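Local coordinates for protein putative cyclohexadienyl dehydrogenase and ADH prephenate dehydrogenase (Rhizobium meliloti, PDB 4WJI) that probably catalyses the NAD(P)-dependent oxidative decarboxylation of prephenate to 4-hydroxyphenylpyruvate in tyrosine biosynthesis, and binds NADP and tyrosine, at residues Ala1-Thr6 and Arg162-Thr167; Gly142-Leu147 and Met171-Asp176; Ser188-Ile193 and Glu248-Phe253. All coordinates share one frame; numbering follows the deposited sequence.

Interaction 1: Ala1-Thr6 and Arg162-Thr167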
loop_
_atom_site.group_PDB
_atom_site.type_symbol
_atom_site.label_atom_id
_atom_site.label_comp_id
_atom_site.label_asym_id
_atom_site.label_seq_id
_atom_site.Cartn_x
_atom_site.Cartn_y
_atom_site.Cartn_z
ATOM N N ALA A 1 27.806 -26.514 -8.472
ATOM C CA ALA A 1 26.778 -25.461 -8.814
ATOM C C ALA A 1 27.350 -24.131 -9.347
ATOM O O ALA A 1 26.598 -23.259 -9.777
ATOM C CB ALA A 1 25.904 -25.179 -7.597
ATOM N N GLN A 2 28.668 -23.974 -9.317
ATOM C CA GLN A 2 29.301 -22.691 -9.646
ATOM C C GLN A 2 29.052 -22.176 -11.062
ATOM O O GLN A 2 29.245 -22.919 -12.028
ATOM C CB GLN A 2 30.785 -22.874 -9.490
ATOM C CG GLN A 2 31.624 -21.656 -9.727
ATOM C CD GLN A 2 33.087 -21.964 -9.479
ATOM O OE1 GLN A 2 33.468 -22.318 -8.365
ATOM N NE2 GLN A 2 33.911 -21.842 -10.525
ATOM N N GLN A 3 28.655 -20.903 -11.163
ATOM C CA GLN A 3 28.474 -20.205 -12.447
ATOM C C GLN A 3 29.571 -19.192 -12.732
ATOM O O GLN A 3 29.795 -18.830 -13.877
ATOM C CB GLN A 3 27.106 -19.534 -12.492
ATOM C CG GLN A 3 25.995 -20.581 -12.654
ATOM C CD GLN A 3 24.609 -19.993 -12.598
ATOM O OE1 GLN A 3 24.426 -18.782 -12.771
ATOM N NE2 GLN A 3 23.620 -20.842 -12.361
ATOM N N PHE A 4 30.247 -18.721 -11.683
ATOM C CA PHE A 4 31.318 -17.747 -11.848
ATOM C C PHE A 4 32.407 -18.103 -10.869
ATOM O O PHE A 4 32.127 -18.393 -9.717
ATOM C CB PHE A 4 30.823 -16.341 -11.520
ATOM C CG PHE A 4 29.756 -15.842 -12.474
ATOM C CD1 PHE A 4 30.098 -15.295 -13.684
ATOM C CD2 PHE A 4 28.422 -16.055 -12.192
ATOM C CE1 PHE A 4 29.123 -14.899 -14.590
ATOM C CE2 PHE A 4 27.427 -15.669 -13.084
ATOM C CZ PHE A 4 27.786 -15.106 -14.305
ATOM N N GLN A 5 33.674 -18.012 -11.270
ATOM C CA GLN A 5 34.741 -18.339 -10.319
ATOM C C GLN A 5 34.808 -17.272 -9.241
ATOM O O GLN A 5 34.927 -17.603 -8.073
ATOM C CB GLN A 5 36.061 -18.499 -11.051
ATOM C CG GLN A 5 37.238 -18.840 -10.107
ATOM C CD GLN A 5 37.031 -20.189 -9.423
ATOM O OE1 GLN A 5 36.761 -21.181 -10.083
ATOM N NE2 GLN A 5 37.141 -20.220 -8.135
ATOM N N THR A 6 34.708 -15.990 -9.608
ATOM C CA THR A 6 34.772 -14.916 -8.627
ATOM C C THR A 6 33.688 -13.876 -8.961
ATOM O O THR A 6 33.576 -13.415 -10.112
ATOM C CB THR A 6 36.086 -14.204 -8.719
ATOM O OG1 THR A 6 37.154 -15.157 -8.525
ATOM C CG2 THR A 6 36.168 -13.135 -7.635
ATOM N N ARG A 162 21.333 -13.825 -17.603
ATOM C CA ARG A 162 19.974 -14.398 -17.563
ATOM C C ARG A 162 19.965 -15.673 -16.709
ATOM O O ARG A 162 19.091 -15.843 -15.839
ATOM C CB ARG A 162 19.443 -14.685 -18.972
ATOM C CG ARG A 162 18.140 -15.432 -19.002
ATOM C CD ARG A 162 17.659 -15.677 -20.423
ATOM N NE ARG A 162 17.282 -14.453 -21.103
ATOM C CZ ARG A 162 16.041 -13.953 -21.148
ATOM N NH1 ARG A 162 15.029 -14.596 -20.567
ATOM N NH2 ARG A 162 15.798 -12.810 -21.783
ATOM N N LEU A 163 20.956 -16.549 -16.908
ATOM C CA LEU A 163 20.991 -17.793 -16.157
ATOM C C LEU A 163 21.173 -17.478 -14.656
ATOM O O LEU A 163 20.559 -18.113 -13.806
ATOM C CB LEU A 163 22.085 -18.719 -16.667
ATOM C CG LEU A 163 22.381 -19.931 -15.797
ATOM C CD1 LEU A 163 21.175 -20.847 -15.661
ATOM C CD2 LEU A 163 23.541 -20.725 -16.346
ATOM N N PHE A 164 22.008 -16.503 -14.347
ATOM C CA PHE A 164 22.271 -16.132 -12.957
ATOM C C PHE A 164 20.971 -15.707 -12.229
ATOM O O PHE A 164 20.589 -16.254 -11.180
ATOM C CB PHE A 164 23.301 -15.022 -12.936
ATOM C CG PHE A 164 23.640 -14.516 -11.527
ATOM C CD1 PHE A 164 24.461 -15.254 -10.686
ATOM C CD2 PHE A 164 23.092 -13.358 -11.058
ATOM C CE1 PHE A 164 24.822 -14.799 -9.417
ATOM C CE2 PHE A 164 23.404 -12.910 -9.760
ATOM C CZ PHE A 164 24.272 -13.627 -8.956
ATOM N N TRP A 165 20.226 -14.822 -12.882
ATOM C CA TRP A 165 18.956 -14.349 -12.293
ATOM C C TRP A 165 17.904 -15.418 -12.215
ATOM O O TRP A 165 17.134 -15.495 -11.232
ATOM C CB TRP A 165 18.453 -13.095 -12.970
ATOM C CG TRP A 165 19.189 -11.871 -12.534
ATOM C CD1 TRP A 165 20.067 -11.137 -13.251
ATOM C CD2 TRP A 165 19.146 -11.269 -11.219
ATOM N NE1 TRP A 165 20.597 -10.115 -12.449
ATOM C CE2 TRP A 165 19.994 -10.167 -11.221
ATOM C CE3 TRP A 165 18.398 -11.533 -10.053
ATOM C CZ2 TRP A 165 20.192 -9.368 -10.054
ATOM C CZ3 TRP A 165 18.574 -10.732 -8.958
ATOM C CH2 TRP A 165 19.444 -9.673 -8.962
ATOM N N GLU A 166 17.852 -16.286 -13.227
ATOM C CA GLU A 166 16.951 -17.422 -13.170
ATOM C C GLU A 166 17.279 -18.337 -12.006
ATOM O O GLU A 166 16.376 -18.867 -11.344
ATOM C CB GLU A 166 16.909 -18.167 -14.525
ATOM C CG GLU A 166 16.185 -17.390 -15.607
ATOM C CD GLU A 166 16.238 -18.040 -16.991
ATOM O OE1 GLU A 166 17.033 -19.009 -17.186
ATOM O OE2 GLU A 166 15.523 -17.553 -17.911
ATOM N N THR A 167 18.552 -18.502 -11.716
ATOM C CA THR A 167 19.002 -19.367 -10.622
ATOM C C THR A 167 18.632 -18.777 -9.274
ATOM O O THR A 167 18.349 -19.508 -8.324
ATOM C CB THR A 167 20.482 -19.685 -10.744
ATOM O OG1 THR A 167 20.736 -20.196 -12.063
ATOM C CG2 THR A 167 20.889 -20.683 -9.674
#

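Interaction 2: Gly142-Leu147 and Met171-Asp176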
loop_
_atom_site.group_PDB
_atom_site.type_symbol
_atom_site.label_atom_id
_atom_site.label_comp_id
_atom_site.label_asym_id
_atom_site.label_seq_id
_atom_site.Cartn_x
_atom_site.Cartn_y
_atom_site.Cartn_z
ATOM N N GLY A 142 10.289 -15.861 -7.649
ATOM C CA GLY A 142 9.013 -15.533 -8.225
ATOM C C GLY A 142 8.834 -14.102 -8.672
ATOM O O GLY A 142 7.692 -13.680 -8.940
ATOM N N ARG A 143 9.920 -13.332 -8.707
ATOM C CA ARG A 143 9.921 -11.964 -9.148
ATOM C C ARG A 143 10.485 -11.894 -10.578
ATOM O O ARG A 143 11.128 -12.823 -11.051
ATOM C CB ARG A 143 10.830 -11.163 -8.223
ATOM C CG ARG A 143 10.408 -11.165 -6.779
ATOM C CD ARG A 143 9.444 -10.076 -6.459
ATOM N NE ARG A 143 8.099 -10.404 -6.810
ATOM C CZ ARG A 143 7.230 -11.014 -5.989
ATOM N NH1 ARG A 143 6.007 -11.284 -6.386
ATOM N NH2 ARG A 143 7.605 -11.490 -4.840
ATOM N N TRP A 144 10.271 -10.769 -11.232
ATOM C CA TRP A 144 10.860 -10.455 -12.502
ATOM C C TRP A 144 12.167 -9.686 -12.322
ATOM O O TRP A 144 12.360 -8.986 -11.304
ATOM C CB TRP A 144 9.889 -9.587 -13.373
ATOM C CG TRP A 144 8.800 -10.400 -13.940
ATOM C CD1 TRP A 144 7.575 -10.647 -13.361
ATOM C CD2 TRP A 144 8.819 -11.091 -15.149
ATOM N NE1 TRP A 144 6.842 -11.489 -14.154
ATOM C CE2 TRP A 144 7.600 -11.793 -15.253
ATOM C CE3 TRP A 144 9.779 -11.248 -16.153
ATOM C CZ2 TRP A 144 7.303 -12.604 -16.330
ATOM C CZ3 TRP A 144 9.472 -12.065 -17.217
ATOM C CH2 TRP A 144 8.244 -12.727 -17.295
ATOM N N CYS A 145 13.060 -9.854 -13.305
ATOM C CA CYS A 145 14.275 -9.039 -13.435
ATOM C C CYS A 145 14.363 -8.592 -14.891
ATOM O O CYS A 145 14.087 -9.380 -15.809
ATOM C CB CYS A 145 15.504 -9.825 -13.027
ATOM S SG CYS A 145 16.994 -8.825 -13.201
ATOM N N ILE A 146 14.673 -7.314 -15.088
ATOM C CA ILE A 146 14.764 -6.742 -16.426
ATOM C C ILE A 146 16.225 -6.452 -16.740
ATOM O O ILE A 146 16.912 -5.748 -15.996
ATOM C CB ILE A 146 13.920 -5.440 -16.558
ATOM C CG1 ILE A 146 12.430 -5.686 -16.250
ATOM C CG2 ILE A 146 14.100 -4.814 -17.926
ATOM C CD1 ILE A 146 11.618 -4.428 -16.068
ATOM N N LEU A 147 16.688 -6.996 -17.849
ATOM C CA LEU A 147 18.001 -6.642 -18.409
ATOM C C LEU A 147 17.860 -5.673 -19.551
ATOM O O LEU A 147 16.911 -5.770 -20.335
ATOM C CB LEU A 147 18.731 -7.894 -18.881
ATOM C CG LEU A 147 18.922 -9.041 -17.895
ATOM C CD1 LEU A 147 19.678 -10.224 -18.518
ATOM C CD2 LEU A 147 19.592 -8.540 -16.628
HETATM N N MSE A 171 12.197 -14.517 -13.138
HETATM C CA MSE A 171 11.882 -14.587 -14.537
HETATM C C MSE A 171 12.558 -13.376 -15.137
HETATM O O MSE A 171 12.549 -12.343 -14.518
HETATM C CB MSE A 171 10.361 -14.526 -14.772
HETATM C CG MSE A 171 9.584 -15.850 -14.634
HETATM SE SE MSE A 171 7.797 -15.551 -13.850
HETATM C CE MSE A 171 8.954 -15.430 -12.234
ATOM N N VAL A 172 13.138 -13.494 -16.319
ATOM C CA VAL A 172 13.919 -12.449 -16.939
ATOM C C VAL A 172 13.329 -11.954 -18.269
ATOM O O VAL A 172 12.976 -12.741 -19.106
ATOM C CB VAL A 172 15.336 -12.965 -17.175
ATOM C CG1 VAL A 172 16.170 -11.895 -17.838
ATOM C CG2 VAL A 172 15.971 -13.356 -15.856
ATOM N N ASP A 173 13.249 -10.644 -18.423
ATOM C CA ASP A 173 12.846 -9.993 -19.659
ATOM C C ASP A 173 13.946 -9.039 -20.081
ATOM O O ASP A 173 14.624 -8.497 -19.264
ATOM C CB ASP A 173 11.614 -9.116 -19.451
ATOM C CG ASP A 173 10.329 -9.825 -19.682
ATOM O OD1 ASP A 173 10.312 -10.801 -20.401
ATOM O OD2 ASP A 173 9.292 -9.389 -19.112
ATOM N N GLU A 174 14.092 -8.825 -21.367
ATOM C CA GLU A 174 15.022 -7.840 -21.909
ATOM C C GLU A 174 14.254 -6.719 -22.565
ATOM O O GLU A 174 13.270 -6.976 -23.239
ATOM C CB GLU A 174 15.928 -8.489 -22.953
ATOM C CG GLU A 174 16.686 -9.683 -22.421
ATOM C CD GLU A 174 17.541 -10.392 -23.466
ATOM O OE1 GLU A 174 18.079 -9.737 -24.387
ATOM O OE2 GLU A 174 17.693 -11.611 -23.312
HETATM N N MSE A 175 14.710 -5.496 -22.385
HETATM C CA MSE A 175 14.121 -4.358 -23.070
HETATM C C MSE A 175 15.095 -3.238 -23.258
HETATM O O MSE A 175 16.153 -3.221 -22.692
HETATM C CB MSE A 175 12.817 -3.848 -22.442
HETATM C CG MSE A 175 13.072 -3.254 -21.075
HETATM SE SE MSE A 175 11.368 -2.906 -20.092
HETATM C CE MSE A 175 10.771 -4.729 -19.839
ATOM N N ASP A 176 14.702 -2.283 -24.083
ATOM C CA ASP A 176 15.474 -1.071 -24.296
ATOM C C ASP A 176 15.465 -0.216 -23.017
ATOM O O ASP A 176 14.463 -0.157 -22.321
ATOM C CB ASP A 176 14.885 -0.312 -25.522
ATOM C CG ASP A 176 15.016 1.227 -25.450
ATOM O OD1 ASP A 176 16.092 1.812 -25.763
ATOM O OD2 ASP A 176 13.999 1.872 -25.138
#

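Interaction 3: Ser188-Ile193 and Glu248-Phe253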
loop_
_atom_site.group_PDB
_atom_site.type_symbol
_atom_site.label_atom_id
_atom_site.label_comp_id
_atom_site.label_asym_id
_atom_site.label_seq_id
_atom_site.Cartn_x
_atom_site.Cartn_y
_atom_site.Cartn_z
ATOM N N SER A 188 6.509 1.990 -10.525
ATOM C CA SER A 188 7.310 2.115 -9.312
ATOM C C SER A 188 7.538 3.551 -8.858
ATOM O O SER A 188 7.308 3.885 -7.709
ATOM C CB SER A 188 8.685 1.438 -9.551
ATOM O OG SER A 188 9.494 1.530 -8.384
ATOM N N HIS A 189 8.038 4.406 -9.755
ATOM C CA HIS A 189 8.473 5.703 -9.323
ATOM C C HIS A 189 7.329 6.631 -8.925
ATOM O O HIS A 189 7.374 7.211 -7.844
ATOM C CB HIS A 189 9.427 6.349 -10.344
ATOM C CG HIS A 189 10.567 5.446 -10.706
ATOM N ND1 HIS A 189 11.312 5.633 -11.851
ATOM C CD2 HIS A 189 11.023 4.305 -10.135
ATOM C CE1 HIS A 189 12.227 4.685 -11.929
ATOM N NE2 HIS A 189 12.060 3.852 -10.900
ATOM N N LEU A 190 6.322 6.730 -9.787
ATOM C CA LEU A 190 5.130 7.505 -9.440
ATOM C C LEU A 190 4.477 6.989 -8.167
ATOM O O LEU A 190 4.180 7.781 -7.260
ATOM C CB LEU A 190 4.145 7.598 -10.612
ATOM C CG LEU A 190 2.910 8.474 -10.349
ATOM C CD1 LEU A 190 3.331 9.920 -10.160
ATOM C CD2 LEU A 190 1.882 8.376 -11.455
ATOM N N PRO A 191 4.283 5.653 -8.031
ATOM C CA PRO A 191 3.701 5.172 -6.747
ATOM C C PRO A 191 4.483 5.660 -5.520
ATOM O O PRO A 191 3.870 6.113 -4.528
ATOM C CB PRO A 191 3.753 3.635 -6.913
ATOM C CG PRO A 191 3.523 3.450 -8.383
ATOM C CD PRO A 191 4.276 4.603 -9.048
ATOM N N HIS A 192 5.824 5.600 -5.553
ATOM C CA HIS A 192 6.592 6.079 -4.399
ATOM C C HIS A 192 6.434 7.590 -4.163
ATOM O O HIS A 192 6.306 8.032 -3.033
ATOM C CB HIS A 192 8.071 5.665 -4.485
ATOM C CG HIS A 192 8.320 4.224 -4.154
ATOM N ND1 HIS A 192 8.056 3.184 -5.020
ATOM C CD2 HIS A 192 8.838 3.660 -3.037
ATOM C CE1 HIS A 192 8.429 2.047 -4.457
ATOM N NE2 HIS A 192 8.876 2.311 -3.239
ATOM N N ILE A 193 6.525 8.375 -5.243
ATOM C CA ILE A 193 6.387 9.824 -5.153
ATOM C C ILE A 193 5.035 10.231 -4.535
ATOM O O ILE A 193 5.014 11.081 -3.649
ATOM C CB ILE A 193 6.559 10.461 -6.531
ATOM C CG1 ILE A 193 8.037 10.360 -6.936
ATOM C CG2 ILE A 193 6.051 11.903 -6.576
ATOM C CD1 ILE A 193 8.281 10.553 -8.435
ATOM N N GLU A 248 6.403 13.078 -17.000
ATOM C CA GLU A 248 5.304 12.698 -17.910
ATOM C C GLU A 248 4.198 11.965 -17.120
ATOM O O GLU A 248 2.991 12.294 -17.266
ATOM C CB GLU A 248 5.764 11.836 -19.077
ATOM C CG GLU A 248 4.662 11.365 -20.032
HETATM N N MSE A 249 4.572 11.023 -16.269
HETATM C CA MSE A 249 3.570 10.271 -15.513
HETATM C C MSE A 249 2.892 11.148 -14.470
HETATM O O MSE A 249 1.658 10.996 -14.258
HETATM C CB MSE A 249 4.218 9.039 -14.875
HETATM C CG MSE A 249 4.741 8.047 -15.929
HETATM SE SE MSE A 249 3.326 7.457 -17.171
HETATM C CE MSE A 249 4.539 6.255 -18.164
ATOM N N LEU A 250 3.641 12.059 -13.814
ATOM C CA LEU A 250 3.023 13.002 -12.881
ATOM C C LEU A 250 1.978 13.863 -13.593
ATOM O O LEU A 250 0.904 14.116 -13.015
ATOM C CB LEU A 250 4.025 13.907 -12.178
ATOM C CG LEU A 250 4.769 13.330 -11.007
ATOM C CD1 LEU A 250 5.940 14.211 -10.646
ATOM C CD2 LEU A 250 3.860 13.213 -9.794
ATOM N N ALA A 251 2.277 14.353 -14.799
ATOM C CA ALA A 251 1.286 15.178 -15.512
ATOM C C ALA A 251 0.024 14.380 -15.849
ATOM O O ALA A 251 -1.094 14.902 -15.679
ATOM C CB ALA A 251 1.924 15.758 -16.759
ATOM N N ARG A 252 0.148 13.125 -16.285
ATOM C CA ARG A 252 -1.023 12.247 -16.550
ATOM C C ARG A 252 -1.855 12.051 -15.265
ATOM O O ARG A 252 -3.098 12.188 -15.276
ATOM C CB ARG A 252 -0.617 10.883 -17.139
ATOM C CG ARG A 252 -0.019 10.986 -18.557
ATOM C CD ARG A 252 0.444 9.666 -19.132
ATOM N N PHE A 253 -1.159 11.755 -14.165
ATOM C CA PHE A 253 -1.784 11.552 -12.857
ATOM C C PHE A 253 -2.562 12.791 -12.418
ATOM O O PHE A 253 -3.693 12.678 -11.947
ATOM C CB PHE A 253 -0.698 11.203 -11.814
ATOM C CG PHE A 253 -1.212 11.156 -10.397
ATOM C CD1 PHE A 253 -1.262 12.312 -9.629
ATOM C CD2 PHE A 253 -1.668 9.965 -9.830
ATOM C CE1 PHE A 253 -1.789 12.312 -8.354
ATOM C CE2 PHE A 253 -2.169 9.957 -8.533
ATOM C CZ PHE A 253 -2.225 11.125 -7.798
#

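Interaction 1: Ala1-Thr6 and Arg162-Thr167
Gln3 reaches over to the last turns of helix 155-167 and sets its amide between the side chains of Leu163 and Thr167, with the oxygen against Phe164 CA. Its chain is extended beyond CG, and the side chains of Gln3 and Thr167 approach each other from opposite directions. There Gln3 NE2 donates to Thr167 OG1 at 3.0 Å, nearly straight at 169° and within the amide plane. That hydroxyl is already engaged: Thr167 OG1, turned beside its own backbone N (chi1 -53°), donates to Leu163 O at 2.7 Å, while Thr167 N reaches the same carbonyl from its other face. With OG1 both giving and accepting, the bonds fix the rotation of the threonine, and the in-plane N-H bond orients the amide nitrogen of Gln3. Gln3 OE1 lies 3.4 Å from Phe164 CA, at the edge of that residue's ring, and Leu163 CG packs against Gln3 NE2 at 3.8 Å. Next to this polar link, Phe4 CE2 touches Phe164 CD1 at 3.8 Å; the two rings meet obliquely, their planes 74° apart. Phe164 also packs on Ile19 and Ile23 of helix 14-26, and Gln3 O accepts from Arg160, so the start of strand 4-10 and the end of helix 155-167 meet beside helix 14-26 of the Rossmann-type domain.

Interaction 2: Gly142-Leu147 and Met171-Asp176
Trp144 lays one face of its indole over Met171, a selenomethionine in this crystal. Met171 CB stands 3.5 Å from the centroid of the Trp144 six-membered ring and only 9° off its normal, a CH-pi contact. The Met171 chain then bends at chi2 and chi3, bringing its SE obliquely to 4.4 Å from the Trp144 six-ring centroid as a Met-aromatic contact and CE back against Gly142. Farther along, the Asp173 carboxylate lies at a shallow 24° to the indole plane, with Asp173 OD2 3.3 Å from Trp144 CZ3. OD2 has its polar partners in the second subunit, Lys215 and Tyr216, which also meet Trp144 by cation-pi and edge-to-face contacts, so this face of the sheet forms part of the dimer interface. Strands 144-147 and 171-174 are the parallel pair of a beta-alpha-beta unit, joined through helix 155-167 at the sheet's border within this chain. Five backbone bonds zip them, from Met171 N to Arg143 O at 2.9 Å through to Met175 N to Leu147 O at 3.0 Å. On the Trp144 side, Met175, also a selenomethionine, bends its chain at chi3 (67°), with its CG 3.7 Å from Ile146 CG2. On the other side, Leu147 CD1 meets Val172 CG1 at 3.9 Å beneath helix 155-167.

Interaction 3: Ser188-Ile193 and Glu248-Phe253
This is an apolar helix-helix contact, wholly buried, in the all-helical dimerization domain, where helix 177-203 passes helix 243-265. The axes of the two short segments cross at -60° and come no nearer than 10.2 Å, so the gap is bridged by side chains, without a hydrogen bond between the segments. Leu190 does most of the bridging. Its CG swings clear of the backbone N (chi1 -176°), and the fork that follows sends the two methyls to different targets. Leu190 CD1 presses on Leu250 CD2 at 3.4 Å, tighter than usual for two carbons. Leu190 CD2 enters the neighbouring turn, 3.8 Å from Phe253 CB and the same distance from Met249 O, and approaches the phenyl ring obliquely. Leu250 turns its branch back toward helix 177-203, where Leu250 CD2 also meets Ile193 CG2 at 4.1 Å, the two side chains crossing at about a right angle. An alanine in place of Leu190 would remove the whole branched end and is likely to leave Phe253 CB without its partner and Leu250 CD2 with only Ile193 CG2 of this contact, opening a gap between the helices.

Helix 177-203 is kinked at Pro191, whose nitrogen makes no bond to the preceding turn. On the side that faces the bound tyrosine, His192 ND1 donates to Ser188 O at 2.9 Å, in the plane of its ring, and His192 N reaches that carbonyl from its other face. Leu190 also packs on Ile198 of the second subunit, and Phe253 O accepts from Asn197 of that subunit. With no hydrogen bond between the segments, the pair is held by close apolar packing, while Ser188 and His192, on another face of the helix, touch the tyrosine.

From the N terminus, interaction 1 closes the longest loop: residues 1-6, at the start of strand 4-10, return to helix 155-167 after most of the nucleotide-binding domain has been traversed. Interaction 2 opens inside that loop at 142-147 but closes beyond it at 171-176, so the two cross. They also touch: Arg162 NH2 forms a salt bridge of 2.7 Å with Glu174 OE2, and Trp165 packs on Cys145 and Val172, tying helix 155-167 to the last two strands of the sheet within this chain. Interaction 3 follows in series, pairing two helices of the dimerization domain about 9 Å from interaction 2 at the nearest atoms. Interactions 2 and 3 both reach the second subunit, while interaction 1 does not.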